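Local atomic coordinates of separin (PDB entry 5U1T), a protein that cleaves the cohesin subunit MCD1/SCC1 as a caspase-like cysteine protease to trigger chromosome segregation at anaphase, and is held inactive by securin for most of the cell cycle. Residues V397-S402 / E439-S444; K406-L411 / A448-E453; H483-L488 / S505-N510. All blocks are in the same frame, centred on the assembly; numbering follows the deposited sequence.

Contact 1. Residues V397-S402 / E439-S444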
loop_
_atom_site.group_PDB
_atom_site.type_symbol
_atom_site.label_atom_id
_atom_site.label_comp_id
_atom_site.label_asym_id
_atom_site.label_seq_id
_atom_site.Cartn_x
_atom_site.Cartn_y
_atom_site.Cartn_z
ATOM N N VAL A 397 21.041 47.960 1.490
ATOM C CA VAL A 397 20.964 49.182 0.699
ATOM C C VAL A 397 21.498 48.936 -0.711
ATOM O O VAL A 397 20.897 49.371 -1.692
ATOM C CB VAL A 397 21.719 50.338 1.380
ATOM C CG1 VAL A 397 21.773 51.572 0.478
ATOM C CG2 VAL A 397 21.041 50.672 2.693
ATOM N N LEU A 398 22.603 48.210 -0.811
ATOM C CA LEU A 398 23.139 47.823 -2.109
ATOM C C LEU A 398 22.100 47.051 -2.910
ATOM O O LEU A 398 21.908 47.316 -4.100
ATOM C CB LEU A 398 24.415 46.986 -1.949
ATOM C CG LEU A 398 25.721 47.736 -1.670
ATOM C CD1 LEU A 398 26.807 46.757 -1.304
ATOM C CD2 LEU A 398 26.115 48.546 -2.885
ATOM N N PHE A 399 21.418 46.110 -2.259
ATOM C CA PHE A 399 20.421 45.311 -2.953
ATOM C C PHE A 399 19.282 46.162 -3.490
ATOM O O PHE A 399 18.781 45.933 -4.590
ATOM C CB PHE A 399 19.840 44.235 -2.049
ATOM C CG PHE A 399 18.629 43.583 -2.631
ATOM C CD1 PHE A 399 18.755 42.656 -3.656
ATOM C CD2 PHE A 399 17.360 43.920 -2.190
ATOM C CE1 PHE A 399 17.633 42.056 -4.220
ATOM C CE2 PHE A 399 16.240 43.328 -2.746
ATOM C CZ PHE A 399 16.378 42.396 -3.766
ATOM N N ASN A 400 18.868 47.135 -2.690
ATOM C CA ASN A 400 17.765 48.008 -3.059
ATOM C C ASN A 400 18.109 48.910 -4.232
ATOM O O ASN A 400 17.271 49.167 -5.095
ATOM C CB ASN A 400 17.338 48.862 -1.869
ATOM C CG ASN A 400 16.727 48.044 -0.750
ATOM O OD1 ASN A 400 16.248 46.921 -0.953
ATOM N ND2 ASN A 400 16.734 48.614 0.448
ATOM N N ALA A 401 19.341 49.402 -4.253
ATOM C CA ALA A 401 19.828 50.117 -5.416
ATOM C C ALA A 401 19.778 49.187 -6.630
ATOM O O ALA A 401 19.320 49.592 -7.698
ATOM C CB ALA A 401 21.239 50.641 -5.182
ATOM N N SER A 402 20.217 47.938 -6.460
ATOM C CA SER A 402 20.219 46.996 -7.574
ATOM C C SER A 402 18.820 46.849 -8.151
ATOM O O SER A 402 18.674 46.671 -9.353
ATOM C CB SER A 402 20.774 45.624 -7.161
ATOM O OG SER A 402 19.870 44.886 -6.365
ATOM N N GLU A 439 18.317 33.547 -2.611
ATOM C CA GLU A 439 17.042 33.336 -3.270
ATOM C C GLU A 439 16.456 34.680 -3.720
ATOM O O GLU A 439 16.023 34.814 -4.860
ATOM C CB GLU A 439 16.067 32.608 -2.353
ATOM C CG GLU A 439 14.744 32.318 -3.013
ATOM C CD GLU A 439 13.977 31.216 -2.306
ATOM O OE1 GLU A 439 14.077 31.135 -1.062
ATOM O OE2 GLU A 439 13.281 30.425 -2.990
ATOM N N LYS A 440 16.467 35.685 -2.850
ATOM C CA LYS A 440 15.834 36.952 -3.202
ATOM C C LYS A 440 16.652 37.707 -4.257
ATOM O O LYS A 440 16.066 38.290 -5.170
ATOM C CB LYS A 440 15.601 37.817 -1.953
ATOM C CG LYS A 440 14.882 37.064 -0.817
ATOM C CD LYS A 440 13.722 37.846 -0.146
ATOM C CE LYS A 440 12.622 36.879 0.360
ATOM N NZ LYS A 440 11.386 37.574 0.922
ATOM N N PHE A 441 17.989 37.688 -4.141
ATOM C CA PHE A 441 18.879 38.239 -5.181
ATOM C C PHE A 441 18.561 37.624 -6.542
ATOM O O PHE A 441 18.221 38.338 -7.486
ATOM C CB PHE A 441 20.371 37.988 -4.877
ATOM C CG PHE A 441 20.826 38.477 -3.529
ATOM C CD1 PHE A 441 20.138 39.474 -2.853
ATOM C CD2 PHE A 441 21.955 37.934 -2.940
ATOM C CE1 PHE A 441 20.564 39.902 -1.617
ATOM C CE2 PHE A 441 22.382 38.364 -1.701
ATOM C CZ PHE A 441 21.683 39.345 -1.041
ATOM N N ILE A 442 18.673 36.294 -6.621
ATOM C CA ILE A 442 18.493 35.572 -7.874
ATOM C C ILE A 442 17.173 35.957 -8.504
ATOM O O ILE A 442 17.115 36.294 -9.682
ATOM C CB ILE A 442 18.564 34.056 -7.676
ATOM C CG1 ILE A 442 19.979 33.668 -7.262
ATOM C CG2 ILE A 442 18.205 33.340 -8.964
ATOM C CD1 ILE A 442 20.122 32.243 -6.827
ATOM N N SER A 443 16.126 35.962 -7.695
ATOM C CA SER A 443 14.825 36.417 -8.136
ATOM C C SER A 443 14.857 37.826 -8.723
ATOM O O SER A 443 14.111 38.122 -9.648
ATOM C CB SER A 443 13.846 36.368 -6.973
ATOM O OG SER A 443 13.700 35.033 -6.518
ATOM N N SER A 444 15.725 38.690 -8.198
ATOM C CA SER A 444 15.737 40.087 -8.612
ATOM C C SER A 444 16.580 40.316 -9.874
ATOM O O SER A 444 16.434 41.343 -10.545
ATOM C CB SER A 444 16.235 40.970 -7.464
ATOM O OG SER A 444 17.543 40.606 -7.055
#
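Phe399 and Phe441 join two helices of the alpha-solenoid-like helical domain, 388-404 and 431-444, which are next but one in the chain and lie side by side. Their short segments run nearly parallel at 19°, with axes 11.2 Å apart, and the contact is made by the Phe399 ring reaching Phe441 and Ser444. The CB of Phe399 already points to the second helix, and with CG anti to the backbone N (chi1 168°) the ring reaches the side chains there. CD1 of Phe399 comes 3.6 Å from CD1 of Phe441, the two rings meeting obliquely with planes at 39° and centroids 5.6 Å apart. Phe441 also has CE1 within 3.9 Å of Phe399 CD1, so one side of its rim does the touching. Its own ring is met edge-to-face by Phe438, and helix 408-425, which comes between the two in sequence, touches it through Thr414. The chain of another protein packs apolar side chains on both Phe399 and Ser444, so this groove is also part of an intermolecular interface; Asn400, next to Phe399, adds a hydrogen bond from its OD1 to the backbone of that chain. The ring of Phe399 thus touches two residues about one helical turn apart, Phe441 and Ser444. At the second of these, the hydroxyl OG of Ser444 approaches the ring at its edge, close to its plane, and Ser444 CB lies 3.7 Å from Phe399 CE1.

Contact 2. Residues K406-L411 / A448-E453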
loop_
_atom_site.group_PDB
_atom_site.type_symbol
_atom_site.label_atom_id
_atom_site.label_comp_id
_atom_site.label_asym_id
_atom_site.label_seq_id
_atom_site.Cartn_x
_atom_site.Cartn_y
_atom_site.Cartn_z
ATOM N N LYS A 406 17.794 49.114 -11.361
ATOM C CA LYS A 406 17.754 47.998 -12.280
ATOM C C LYS A 406 19.166 47.674 -12.787
ATOM O O LYS A 406 19.387 47.588 -13.992
ATOM C CB LYS A 406 16.809 48.295 -13.453
ATOM C CG LYS A 406 15.409 48.740 -13.026
ATOM C CD LYS A 406 14.370 48.551 -14.137
ATOM C CE LYS A 406 13.006 49.091 -13.718
ATOM N NZ LYS A 406 13.076 50.558 -13.369
ATOM N N SER A 407 20.100 47.451 -11.862
ATOM C CA SER A 407 21.505 47.259 -12.209
ATOM C C SER A 407 22.061 45.926 -11.785
ATOM O O SER A 407 22.092 45.618 -10.602
ATOM C CB SER A 407 22.369 48.343 -11.573
ATOM O OG SER A 407 23.721 47.908 -11.480
ATOM N N HIS A 408 22.554 45.149 -12.739
ATOM C CA HIS A 408 23.246 43.924 -12.385
ATOM C C HIS A 408 24.545 44.199 -11.616
ATOM O O HIS A 408 24.995 43.350 -10.834
ATOM C CB HIS A 408 23.551 43.093 -13.625
ATOM C CG HIS A 408 23.894 41.669 -13.320
ATOM N ND1 HIS A 408 25.127 41.121 -13.596
ATOM C CD2 HIS A 408 23.163 40.683 -12.750
ATOM C CE1 HIS A 408 25.142 39.857 -13.220
ATOM N NE2 HIS A 408 23.962 39.565 -12.708
ATOM N N SER A 409 25.146 45.368 -11.839
ATOM C CA SER A 409 26.392 45.710 -11.167
ATOM C C SER A 409 26.206 45.808 -9.666
ATOM O O SER A 409 26.972 45.221 -8.901
ATOM C CB SER A 409 26.961 47.014 -11.706
ATOM O OG SER A 409 27.353 46.849 -13.052
ATOM N N PHE A 410 25.183 46.535 -9.235
ATOM C CA PHE A 410 24.872 46.595 -7.810
ATOM C C PHE A 410 24.546 45.223 -7.218
ATOM O O PHE A 410 24.922 44.931 -6.085
ATOM C CB PHE A 410 23.722 47.561 -7.557
ATOM C CG PHE A 410 24.159 48.970 -7.400
ATOM C CD1 PHE A 410 24.549 49.450 -6.158
ATOM C CD2 PHE A 410 24.211 49.818 -8.497
ATOM C CE1 PHE A 410 24.970 50.769 -6.007
ATOM C CE2 PHE A 410 24.632 51.143 -8.358
ATOM C CZ PHE A 410 25.015 51.620 -7.111
ATOM N N LEU A 411 23.859 44.381 -7.984
ATOM C CA LEU A 411 23.452 43.078 -7.474
ATOM C C LEU A 411 24.677 42.200 -7.311
ATOM O O LEU A 411 24.819 41.511 -6.302
ATOM C CB LEU A 411 22.428 42.405 -8.394
ATOM C CG LEU A 411 21.884 41.075 -7.878
ATOM C CD1 LEU A 411 21.196 41.296 -6.546
ATOM C CD2 LEU A 411 20.933 40.438 -8.879
ATOM N N ALA A 448 18.108 35.636 -17.533
ATOM C CA ALA A 448 18.382 34.252 -17.204
ATOM C C ALA A 448 19.862 34.065 -16.942
ATOM O O ALA A 448 20.246 33.414 -15.978
ATOM C CB ALA A 448 17.918 33.331 -18.318
ATOM N N GLN A 449 20.694 34.653 -17.797
ATOM C CA GLN A 449 22.133 34.553 -17.598
ATOM C C GLN A 449 22.553 35.250 -16.309
ATOM O O GLN A 449 23.440 34.776 -15.591
ATOM C CB GLN A 449 22.893 35.129 -18.795
ATOM C CG GLN A 449 23.325 34.057 -19.790
ATOM C CD GLN A 449 24.002 32.849 -19.107
ATOM O OE1 GLN A 449 24.831 33.007 -18.187
ATOM N NE2 GLN A 449 23.651 31.639 -19.559
ATOM N N LYS A 450 21.897 36.361 -15.998
ATOM C CA LYS A 450 22.276 37.125 -14.818
ATOM C C LYS A 450 21.930 36.379 -13.523
ATOM O O LYS A 450 22.674 36.465 -12.538
ATOM C CB LYS A 450 21.630 38.509 -14.856
ATOM C CG LYS A 450 22.238 39.417 -15.908
ATOM C CD LYS A 450 21.682 40.832 -15.839
ATOM C CE LYS A 450 22.373 41.757 -16.837
ATOM N NZ LYS A 450 21.938 41.522 -18.245
ATOM N N LYS A 451 20.818 35.641 -13.540
ATOM C CA LYS A 451 20.431 34.788 -12.414
ATOM C C LYS A 451 21.425 33.661 -12.196
ATOM O O LYS A 451 21.806 33.384 -11.067
ATOM C CB LYS A 451 19.041 34.189 -12.624
ATOM C CG LYS A 451 17.911 35.161 -12.431
ATOM C CD LYS A 451 16.564 34.492 -12.618
ATOM C CE LYS A 451 15.487 35.526 -12.869
ATOM N NZ LYS A 451 14.313 34.878 -13.523
ATOM N N ILE A 452 21.834 33.008 -13.279
ATOM C CA ILE A 452 22.850 31.974 -13.192
ATOM C C ILE A 452 24.176 32.549 -12.684
ATOM O O ILE A 452 24.951 31.884 -12.017
ATOM C CB ILE A 452 23.055 31.288 -14.548
ATOM C CG1 ILE A 452 21.764 30.600 -14.970
ATOM C CG2 ILE A 452 24.148 30.236 -14.464
ATOM C CD1 ILE A 452 21.931 29.701 -16.161
ATOM N N GLU A 453 24.420 33.813 -12.975
ATOM C CA GLU A 453 25.655 34.464 -12.558
ATOM C C GLU A 453 25.689 34.675 -11.053
ATOM O O GLU A 453 26.673 34.334 -10.390
ATOM C CB GLU A 453 25.794 35.788 -13.286
ATOM C CG GLU A 453 27.202 36.177 -13.637
ATOM C CD GLU A 453 27.212 37.233 -14.724
ATOM O OE1 GLU A 453 27.557 38.411 -14.432
ATOM O OE2 GLU A 453 26.841 36.870 -15.871
#
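His408 and Lys450 meet near the starts of two helices of the solenoid-like helical domain, 408-425 and 448-458, and the histidine can be followed atom by atom as it spans the surface groove between them. A chi1 of -163° sets the ring opposite its own N, extended over to the neighbouring helix. CB comes first, lying 3.7 Å from CE of Lys450. The ring then slides under the aliphatic part of the lysine: Lys450 CG sits over one face, 3.6 Å from the ring centroid and close to the normal, a CH-pi contact, while CG of His408 meets Lys450 CD and CD2 of His408 meets Lys450 CB at 3.4 Å. At the far end NE2 donates a weak hydrogen bond to the backbone oxygen of Lys450, 3.4 Å from NE2 to O, at 153°. Beside it CE1 has OE1 of Glu453 at the ring edge, in the ring plane, although the carboxylate plane itself stands almost square to the ring. The lysine bends at its last torsion and leads its ammonium group away, so NZ ends 5.7 Å from His408 ND1; if the histidine were protonated, Glu453 would probably help to balance its charge. Were His408 replaced by an alanine, the methylenes of Lys450 would probably lose the flat face they lie on, and Lys450 O its weak donor. Behind the ring the helix start is fixed: after a Schellman motif closes the preceding helix at Lys406, Ser407 is the N-cap, its OG accepting from Phe410 N at 3.0 Å in a nearly straight bond.

Contact 3. Residues H483-L488 / S505-N510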
loop_
_atom_site.group_PDB
_atom_site.type_symbol
_atom_site.label_atom_id
_atom_site.label_comp_id
_atom_site.label_asym_id
_atom_site.label_seq_id
_atom_site.Cartn_x
_atom_site.Cartn_y
_atom_site.Cartn_z
ATOM N N HIS A 483 15.889 26.294 -3.085
ATOM C CA HIS A 483 15.559 27.719 -3.036
ATOM C C HIS A 483 16.162 28.567 -4.156
ATOM O O HIS A 483 15.730 29.705 -4.363
ATOM C CB HIS A 483 15.994 28.315 -1.699
ATOM C CG HIS A 483 15.312 27.706 -0.514
ATOM N ND1 HIS A 483 14.293 28.340 0.168
ATOM C CD2 HIS A 483 15.505 26.524 0.119
ATOM C CE1 HIS A 483 13.892 27.575 1.167
ATOM N NE2 HIS A 483 14.610 26.466 1.159
ATOM N N CYS A 484 17.159 28.030 -4.859
ATOM C CA CYS A 484 17.956 28.828 -5.786
ATOM C C CYS A 484 18.122 28.195 -7.158
ATOM O O CYS A 484 17.817 28.833 -8.163
ATOM C CB CYS A 484 19.337 29.107 -5.190
ATOM S SG CYS A 484 19.334 30.219 -3.759
ATOM N N PHE A 485 18.609 26.960 -7.206
ATOM C CA PHE A 485 18.912 26.294 -8.472
ATOM C C PHE A 485 17.687 26.167 -9.360
ATOM O O PHE A 485 17.760 26.384 -10.558
ATOM C CB PHE A 485 19.516 24.919 -8.211
ATOM C CG PHE A 485 19.776 24.123 -9.447
ATOM C CD1 PHE A 485 20.891 24.361 -10.215
ATOM C CD2 PHE A 485 18.911 23.108 -9.828
ATOM C CE1 PHE A 485 21.137 23.619 -11.349
ATOM C CE2 PHE A 485 19.147 22.355 -10.958
ATOM C CZ PHE A 485 20.258 22.616 -11.728
ATOM N N THR A 486 16.554 25.836 -8.759
ATOM C CA THR A 486 15.301 25.599 -9.490
ATOM C C THR A 486 14.750 26.861 -10.171
ATOM O O THR A 486 13.995 26.785 -11.146
ATOM C CB THR A 486 14.238 25.057 -8.546
ATOM O OG1 THR A 486 14.121 25.955 -7.432
ATOM C CG2 THR A 486 14.617 23.663 -8.049
ATOM N N ARG A 487 15.147 28.018 -9.650
ATOM C CA ARG A 487 14.820 29.307 -10.256
ATOM C C ARG A 487 15.627 29.594 -11.519
ATOM O O ARG A 487 15.348 30.549 -12.233
ATOM C CB ARG A 487 15.057 30.430 -9.252
ATOM C CG ARG A 487 14.457 30.133 -7.917
ATOM C CD ARG A 487 14.698 31.254 -6.960
ATOM N NE ARG A 487 13.611 32.226 -6.987
ATOM C CZ ARG A 487 12.420 32.017 -6.435
ATOM N NH1 ARG A 487 12.165 30.853 -5.827
ATOM N NH2 ARG A 487 11.481 32.964 -6.500
ATOM N N LEU A 488 16.641 28.787 -11.792
ATOM C CA LEU A 488 17.493 29.072 -12.937
ATOM C C LEU A 488 16.912 28.492 -14.197
ATOM O O LEU A 488 17.295 28.886 -15.297
ATOM C CB LEU A 488 18.891 28.523 -12.719
ATOM C CG LEU A 488 19.585 29.087 -11.492
ATOM C CD1 LEU A 488 20.855 28.301 -11.289
ATOM C CD2 LEU A 488 19.844 30.571 -11.666
ATOM N N SER A 505 27.877 16.757 -7.178
ATOM C CA SER A 505 27.232 15.456 -7.069
ATOM C C SER A 505 25.871 15.514 -6.346
ATOM O O SER A 505 24.865 15.023 -6.849
ATOM C CB SER A 505 28.160 14.484 -6.350
ATOM O OG SER A 505 27.660 13.165 -6.456
ATOM N N VAL A 506 25.849 16.131 -5.173
ATOM C CA VAL A 506 24.609 16.290 -4.444
ATOM C C VAL A 506 23.649 17.185 -5.203
ATOM O O VAL A 506 22.469 16.876 -5.286
ATOM C CB VAL A 506 24.848 16.846 -3.027
ATOM C CG1 VAL A 506 23.546 17.196 -2.360
ATOM C CG2 VAL A 506 25.608 15.828 -2.195
ATOM N N LEU A 507 24.134 18.275 -5.793
ATOM C CA LEU A 507 23.228 19.198 -6.493
ATOM C C LEU A 507 22.617 18.587 -7.758
ATOM O O LEU A 507 21.422 18.699 -7.955
ATOM C CB LEU A 507 23.923 20.513 -6.858
ATOM C CG LEU A 507 23.019 21.543 -7.558
ATOM C CD1 LEU A 507 22.344 22.479 -6.584
ATOM C CD2 LEU A 507 23.780 22.319 -8.609
ATOM N N TYR A 508 23.409 17.955 -8.614
ATOM C CA TYR A 508 22.838 17.411 -9.838
ATOM C C TYR A 508 22.185 16.048 -9.596
ATOM O O TYR A 508 21.308 15.632 -10.351
ATOM C CB TYR A 508 23.894 17.315 -10.941
ATOM C CG TYR A 508 24.088 18.622 -11.681
ATOM C CD1 TYR A 508 23.183 19.027 -12.656
ATOM C CD2 TYR A 508 25.166 19.468 -11.396
ATOM C CE1 TYR A 508 23.338 20.234 -13.336
ATOM C CE2 TYR A 508 25.329 20.676 -12.082
ATOM C CZ TYR A 508 24.408 21.051 -13.054
ATOM O OH TYR A 508 24.542 22.246 -13.745
ATOM N N GLY A 509 22.607 15.370 -8.536
ATOM C CA GLY A 509 21.935 14.174 -8.084
ATOM C C GLY A 509 20.454 14.439 -7.866
ATOM O O GLY A 509 19.618 13.619 -8.234
ATOM N N ASN A 510 20.136 15.596 -7.285
ATOM C CA ASN A 510 18.756 15.992 -7.027
ATOM C C ASN A 510 18.039 16.539 -8.248
ATOM O O ASN A 510 16.839 16.770 -8.203
ATOM C CB ASN A 510 18.696 17.039 -5.918
ATOM C CG ASN A 510 18.712 16.424 -4.536
ATOM O OD1 ASN A 510 19.765 16.267 -3.912
ATOM N ND2 ASN A 510 17.535 16.059 -4.048
#
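Phe485, on helix 470-485, carries this buried contact to helix 501-509, its ring lying with one face on Leu507 and its edge toward Tyr508. The tight part is aliphatic: the phenyl face lies against the isobutyl group of Leu507, with CD1 of Phe485 3.9 Å from Leu507 CD2, while the other methyl, CD1, sits near CB and CG of Phe485. Tyr508 is met more loosely. The edge of Phe485 points at the face of the tyrosine in a T-shaped pair, planes at 78° and centroids 5.8 Å apart, and CZ of Phe485 stays 4.2 Å from Tyr508 CE1. The phenol hydroxyl is engaged in another direction, hydrogen-bonded to the backbone oxygen of Ile494. The contact itself is buried; solvent is met only at the next residue, Thr486, whose hydroxyl is bound back to Ile482 O. With the nearest CA pair, Phe485 and Leu507, 8.5 Å apart, the side chains and not the backbones make the contact. Around them Phe481 joins both sides, its ring meeting that of Phe485 and its side chain touching Leu507, while Cys484 and Leu488 pack on Phe455 of helix 448-458, and Cys484 also leans on helix 431-444 through Ile435 and Ile442.

How the contacts relate
The three contacts follow consecutive helices of the helical domain, far from the probable catalytic cysteine. Contacts 1 and 2 have centres 9 Å apart and interleave along the chain, one tying helix 388-404 to 431-444 and the other 408-425 to 448-458; the turn between their first helices links them through a probable hydrogen bond from Ser407 N to Ser402 O. Contact 3 comes later in sequence, about 20 Å from the centre of contact 1 and 19 Å from that of contact 2. Glu439 forms a salt bridge to Arg487 and a probable hydrogen bond to His483, and Leu488 packs on 448-453, so that successive helices pack as one continuous array, with a chain of another protein packed against contact 1 and touching contact 3 at Asn510.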